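Local structure of cyanophycinase-like exopeptidase (actinobacterium SCGC AAA027-L06, 6NQC) at residues L94-D103 and Y126-L136. The protein is probably a serine peptidase of family S51, related to the exopeptidases that degrade cyanophycin. Sequence-based numbering, arbitrary orientation.
Sequences LPVLKREDAD and YLADTLINTPL
Arg99 lies along the C-terminal end of helix 124-131 and takes hold of the backbone that follows it. With CG anti to the backbone N (chi1 -175°) and the chain extended as far as NE, its methylenes run past Thr130 O, CG at 3.4 Å, and the guanidinium meets Ile132 O end-on. Both terminal nitrogens converge on that one oxygen, which lies close to the guanidinium plane: NH1 at 2.8 Å on a carbonyl lone pair, NH2 almost in line with the C=O bond. NH1 also makes a weak bond to Asp129 O, and Thr134 CG2 packs off-centre over one face of the group.

Two residues earlier in the loop, Leu97 O lies in the plane of the Tyr126 ring and accepts from Tyr126 OH; the modelled separation of 2.4 Å is shorter than a normal hydrogen bond, and its exact length is doubtful. Thr130 OG1 sits above the centre of this ring and bonds to Tyr126 O, while the CG2 of Thr130, anti to its own backbone nitrogen because OG1 takes chi1 -65°, lies 3.5 Å from Arg99 N.

Ala102 packs against the turn joining the two helices, its CB touching Thr134 CB and Leu131 CD2. Ala102 O accepts from Leu136 N at 3.2 Å, in the first turn of helix 135-145, whose N-cap is Thr134. Deeper in, Val96 spreads its two methyls, CG1 to Leu131 CD2 and CG2 tip to tip with Leu136 CD2 at 3.9 Å; Phe107 of helix 105-110 also touches Val96 and Leu136.

The contact thus fastens the loop following edge strand 90-93 to the junction of two consecutive helices. A cationic group gathering carbonyls at a helix C-terminus is probably favoured by the helix dipole, and the polar grip borders a buried aliphatic core.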
loop_
_atom_site.group_PDB
_atom_site.type_symbol
_atom_site.label_atom_id
_atom_site.label_comp_id
_atom_site.label_asym_id
_atom_site.label_seq_id
_atom_site.Cartn_x
_atom_site.Cartn_y
_atom_site.Cartn_z
ATOM N N LEU A 94 -7.437 -12.617 -2.593
ATOM C CA LEU A 94 -7.101 -12.897 -3.999
ATOM C C LEU A 94 -5.774 -13.619 -4.013
ATOM O O LEU A 94 -4.721 -12.974 -3.883
ATOM C CB LEU A 94 -6.983 -11.614 -4.813
ATOM C CG LEU A 94 -8.076 -11.349 -5.833
ATOM C CD1 LEU A 94 -9.382 -11.259 -5.078
ATOM C CD2 LEU A 94 -7.815 -10.085 -6.597
ATOM N N PRO A 95 -5.764 -14.949 -4.134
ATOM C CA PRO A 95 -4.460 -15.682 -4.003
ATOM C C PRO A 95 -3.619 -15.565 -5.274
ATOM O O PRO A 95 -3.448 -16.493 -6.001
ATOM C CB PRO A 95 -4.947 -17.114 -3.763
ATOM C CG PRO A 95 -6.301 -17.211 -4.430
ATOM C CD PRO A 95 -6.925 -15.857 -4.269
ATOM N N VAL A 96 -3.171 -14.339 -5.556
ATOM C CA VAL A 96 -2.364 -14.072 -6.745
ATOM C C VAL A 96 -0.912 -14.219 -6.309
ATOM O O VAL A 96 -0.342 -13.325 -5.687
ATOM C CB VAL A 96 -2.648 -12.698 -7.344
ATOM C CG1 VAL A 96 -1.661 -12.354 -8.436
ATOM C CG2 VAL A 96 -4.066 -12.667 -7.894
ATOM N N LEU A 97 -0.320 -15.376 -6.601
ATOM C CA LEU A 97 0.986 -15.685 -6.046
ATOM C C LEU A 97 2.099 -15.664 -7.075
ATOM O O LEU A 97 3.273 -15.573 -6.691
ATOM C CB LEU A 97 0.954 -17.050 -5.366
ATOM C CG LEU A 97 -0.195 -17.287 -4.395
ATOM C CD1 LEU A 97 -0.026 -18.636 -3.704
ATOM C CD2 LEU A 97 -0.322 -16.186 -3.357
ATOM N N LYS A 98 1.763 -15.752 -8.354
ATOM C CA LYS A 98 2.727 -15.653 -9.442
ATOM C C LYS A 98 2.036 -14.900 -10.570
ATOM O O LYS A 98 0.817 -14.746 -10.583
ATOM C CB LYS A 98 3.225 -17.044 -9.886
ATOM C CG LYS A 98 2.120 -17.985 -10.357
ATOM C CD LYS A 98 2.621 -19.428 -10.547
ATOM C CE LYS A 98 1.564 -20.283 -11.268
ATOM N NZ LYS A 98 0.280 -20.373 -10.498
ATOM N N ARG A 99 2.825 -14.485 -11.554
ATOM C CA ARG A 99 2.351 -13.535 -12.545
ATOM C C ARG A 99 1.226 -14.116 -13.395
ATOM O O ARG A 99 0.306 -13.385 -13.783
ATOM C CB ARG A 99 3.547 -13.081 -13.392
ATOM C CG ARG A 99 3.204 -12.020 -14.373
ATOM C CD ARG A 99 4.434 -11.354 -14.970
ATOM N NE ARG A 99 4.011 -10.405 -15.998
ATOM C CZ ARG A 99 3.870 -9.103 -15.806
ATOM N NH1 ARG A 99 4.139 -8.570 -14.621
ATOM N NH2 ARG A 99 3.458 -8.335 -16.805
ATOM N N GLU A 100 1.253 -15.422 -13.666
ATOM C CA GLU A 100 0.164 -16.035 -14.409
ATOM C C GLU A 100 -1.180 -15.798 -13.728
ATOM O O GLU A 100 -2.196 -15.601 -14.406
ATOM C CB GLU A 100 0.421 -17.537 -14.558
ATOM C CG GLU A 100 1.823 -17.909 -15.077
ATOM C CD GLU A 100 2.930 -17.824 -14.002
ATOM O OE1 GLU A 100 3.154 -18.816 -13.307
ATOM O OE2 GLU A 100 3.576 -16.756 -13.856
ATOM N N ASP A 101 -1.210 -15.772 -12.392
ATOM C CA ASP A 101 -2.474 -15.577 -11.694
ATOM C C ASP A 101 -3.049 -14.179 -11.899
ATOM O O ASP A 101 -4.235 -13.982 -11.686
ATOM C CB ASP A 101 -2.285 -15.824 -10.190
ATOM C CG ASP A 101 -1.724 -17.193 -9.884
ATOM O OD1 ASP A 101 -1.902 -18.104 -10.717
ATOM O OD2 ASP A 101 -1.048 -17.330 -8.834
ATOM N N ALA A 102 -2.228 -13.199 -12.283
ATOM C CA ALA A 102 -2.710 -11.848 -12.505
ATOM C C ALA A 102 -3.453 -11.702 -13.819
ATOM O O ALA A 102 -3.843 -10.594 -14.165
ATOM C CB ALA A 102 -1.539 -10.865 -12.411
ATOM N N ASP A 103 -3.665 -12.797 -14.556
ATOM C CA ASP A 103 -4.479 -12.797 -15.770
ATOM C C ASP A 103 -5.843 -13.445 -15.543
ATOM O O ASP A 103 -6.695 -13.370 -16.423
ATOM C CB ASP A 103 -3.772 -13.552 -16.917
ATOM C CG ASP A 103 -2.426 -12.941 -17.311
ATOM O OD1 ASP A 103 -2.287 -11.701 -17.322
ATOM O OD2 ASP A 103 -1.503 -13.719 -17.643
ATOM N N TYR A 126 9.271 -8.689 -5.624
ATOM C CA TYR A 126 8.379 -9.698 -6.177
ATOM C C TYR A 126 6.986 -9.120 -6.428
ATOM O O TYR A 126 6.363 -9.419 -7.454
ATOM C CB TYR A 126 8.317 -10.910 -5.250
ATOM C CG TYR A 126 7.582 -12.093 -5.847
ATOM C CD1 TYR A 126 8.147 -12.846 -6.861
ATOM C CD2 TYR A 126 6.310 -12.457 -5.379
ATOM C CE1 TYR A 126 7.486 -13.930 -7.421
ATOM C CE2 TYR A 126 5.616 -13.533 -5.935
ATOM C CZ TYR A 126 6.218 -14.269 -6.961
ATOM O OH TYR A 126 5.560 -15.342 -7.532
ATOM N N LEU A 127 6.481 -8.299 -5.492
ATOM C CA LEU A 127 5.170 -7.703 -5.671
ATOM C C LEU A 127 5.140 -6.931 -6.974
ATOM O O LEU A 127 4.264 -7.146 -7.822
ATOM C CB LEU A 127 4.829 -6.787 -4.497
ATOM C CG LEU A 127 3.484 -6.032 -4.631
ATOM C CD1 LEU A 127 2.351 -6.999 -5.020
ATOM C CD2 LEU A 127 3.144 -5.292 -3.355
ATOM N N ALA A 128 6.126 -6.041 -7.161
ATOM C CA ALA A 128 6.195 -5.220 -8.355
ATOM C C ALA A 128 6.341 -6.063 -9.622
ATOM O O ALA A 128 5.591 -5.883 -10.595
ATOM C CB ALA A 128 7.379 -4.258 -8.249
ATOM N N ASP A 129 7.334 -6.950 -9.651
ATOM C CA ASP A 129 7.575 -7.747 -10.856
ATOM C C ASP A 129 6.378 -8.628 -11.211
ATOM O O ASP A 129 6.123 -8.881 -12.386
ATOM C CB ASP A 129 8.807 -8.618 -10.670
ATOM C CG ASP A 129 10.118 -7.830 -10.689
ATOM O OD1 ASP A 129 10.145 -6.682 -11.179
ATOM O OD2 ASP A 129 11.116 -8.362 -10.176
ATOM N N THR A 130 5.595 -9.052 -10.217
ATOM C CA THR A 130 4.507 -9.982 -10.475
ATOM C C THR A 130 3.266 -9.284 -11.003
ATOM O O THR A 130 2.588 -9.850 -11.867
ATOM C CB THR A 130 4.173 -10.785 -9.208
ATOM O OG1 THR A 130 5.287 -11.623 -8.858
ATOM C CG2 THR A 130 3.018 -11.670 -9.432
ATOM N N LEU A 131 2.963 -8.061 -10.549
ATOM C CA LEU A 131 1.747 -7.389 -10.985
ATOM C C LEU A 131 1.966 -6.289 -12.014
ATOM O O LEU A 131 0.978 -5.815 -12.606
ATOM C CB LEU A 131 0.998 -6.776 -9.800
ATOM C CG LEU A 131 0.591 -7.794 -8.724
ATOM C CD1 LEU A 131 -0.189 -7.126 -7.598
ATOM C CD2 LEU A 131 -0.164 -8.973 -9.323
ATOM N N ILE A 132 3.204 -5.816 -12.211
ATOM C CA ILE A 132 3.367 -4.621 -13.049
ATOM C C ILE A 132 2.828 -4.917 -14.439
ATOM O O ILE A 132 3.111 -5.973 -15.020
ATOM C CB ILE A 132 4.836 -4.184 -13.095
ATOM C CG1 ILE A 132 4.968 -2.827 -13.754
ATOM C CG2 ILE A 132 5.663 -5.249 -13.819
ATOM C CD1 ILE A 132 6.381 -2.197 -13.605
ATOM N N ASN A 133 2.054 -3.981 -14.985
ATOM C CA ASN A 133 1.551 -4.088 -16.353
ATOM C C ASN A 133 0.769 -5.377 -16.579
ATOM O O ASN A 133 0.860 -6.008 -17.640
ATOM C CB ASN A 133 2.685 -3.987 -17.376
ATOM C CG ASN A 133 3.460 -2.725 -17.243
ATOM O OD1 ASN A 133 2.930 -1.702 -16.790
ATOM N ND2 ASN A 133 4.714 -2.765 -17.628
ATOM N N THR A 134 -0.061 -5.749 -15.594
ATOM C CA THR A 134 -0.911 -6.904 -15.760
ATOM C C THR A 134 -2.364 -6.448 -15.849
ATOM O O THR A 134 -2.724 -5.359 -15.383
ATOM C CB THR A 134 -0.811 -7.893 -14.596
ATOM O OG1 THR A 134 -1.194 -7.198 -13.396
ATOM C CG2 THR A 134 0.560 -8.479 -14.443
ATOM N N PRO A 135 -3.247 -7.293 -16.366
ATOM C CA PRO A 135 -4.662 -6.920 -16.361
ATOM C C PRO A 135 -5.182 -6.709 -14.951
ATOM O O PRO A 135 -6.001 -5.820 -14.727
ATOM C CB PRO A 135 -5.342 -8.099 -17.077
ATOM C CG PRO A 135 -4.339 -9.154 -17.234
ATOM C CD PRO A 135 -2.985 -8.550 -17.114
ATOM N N LEU A 136 -4.693 -7.472 -13.976
ATOM C CA LEU A 136 -5.153 -7.291 -12.591
ATOM C C LEU A 136 -4.776 -5.908 -12.065
ATOM O O LEU A 136 -5.593 -5.218 -11.435
ATOM C CB LEU A 136 -4.557 -8.387 -11.704
ATOM C CG LEU A 136 -5.051 -8.320 -10.256
ATOM C CD1 LEU A 136 -6.431 -8.926 -10.178
ATOM C CD2 LEU A 136 -4.100 -9.011 -9.328
#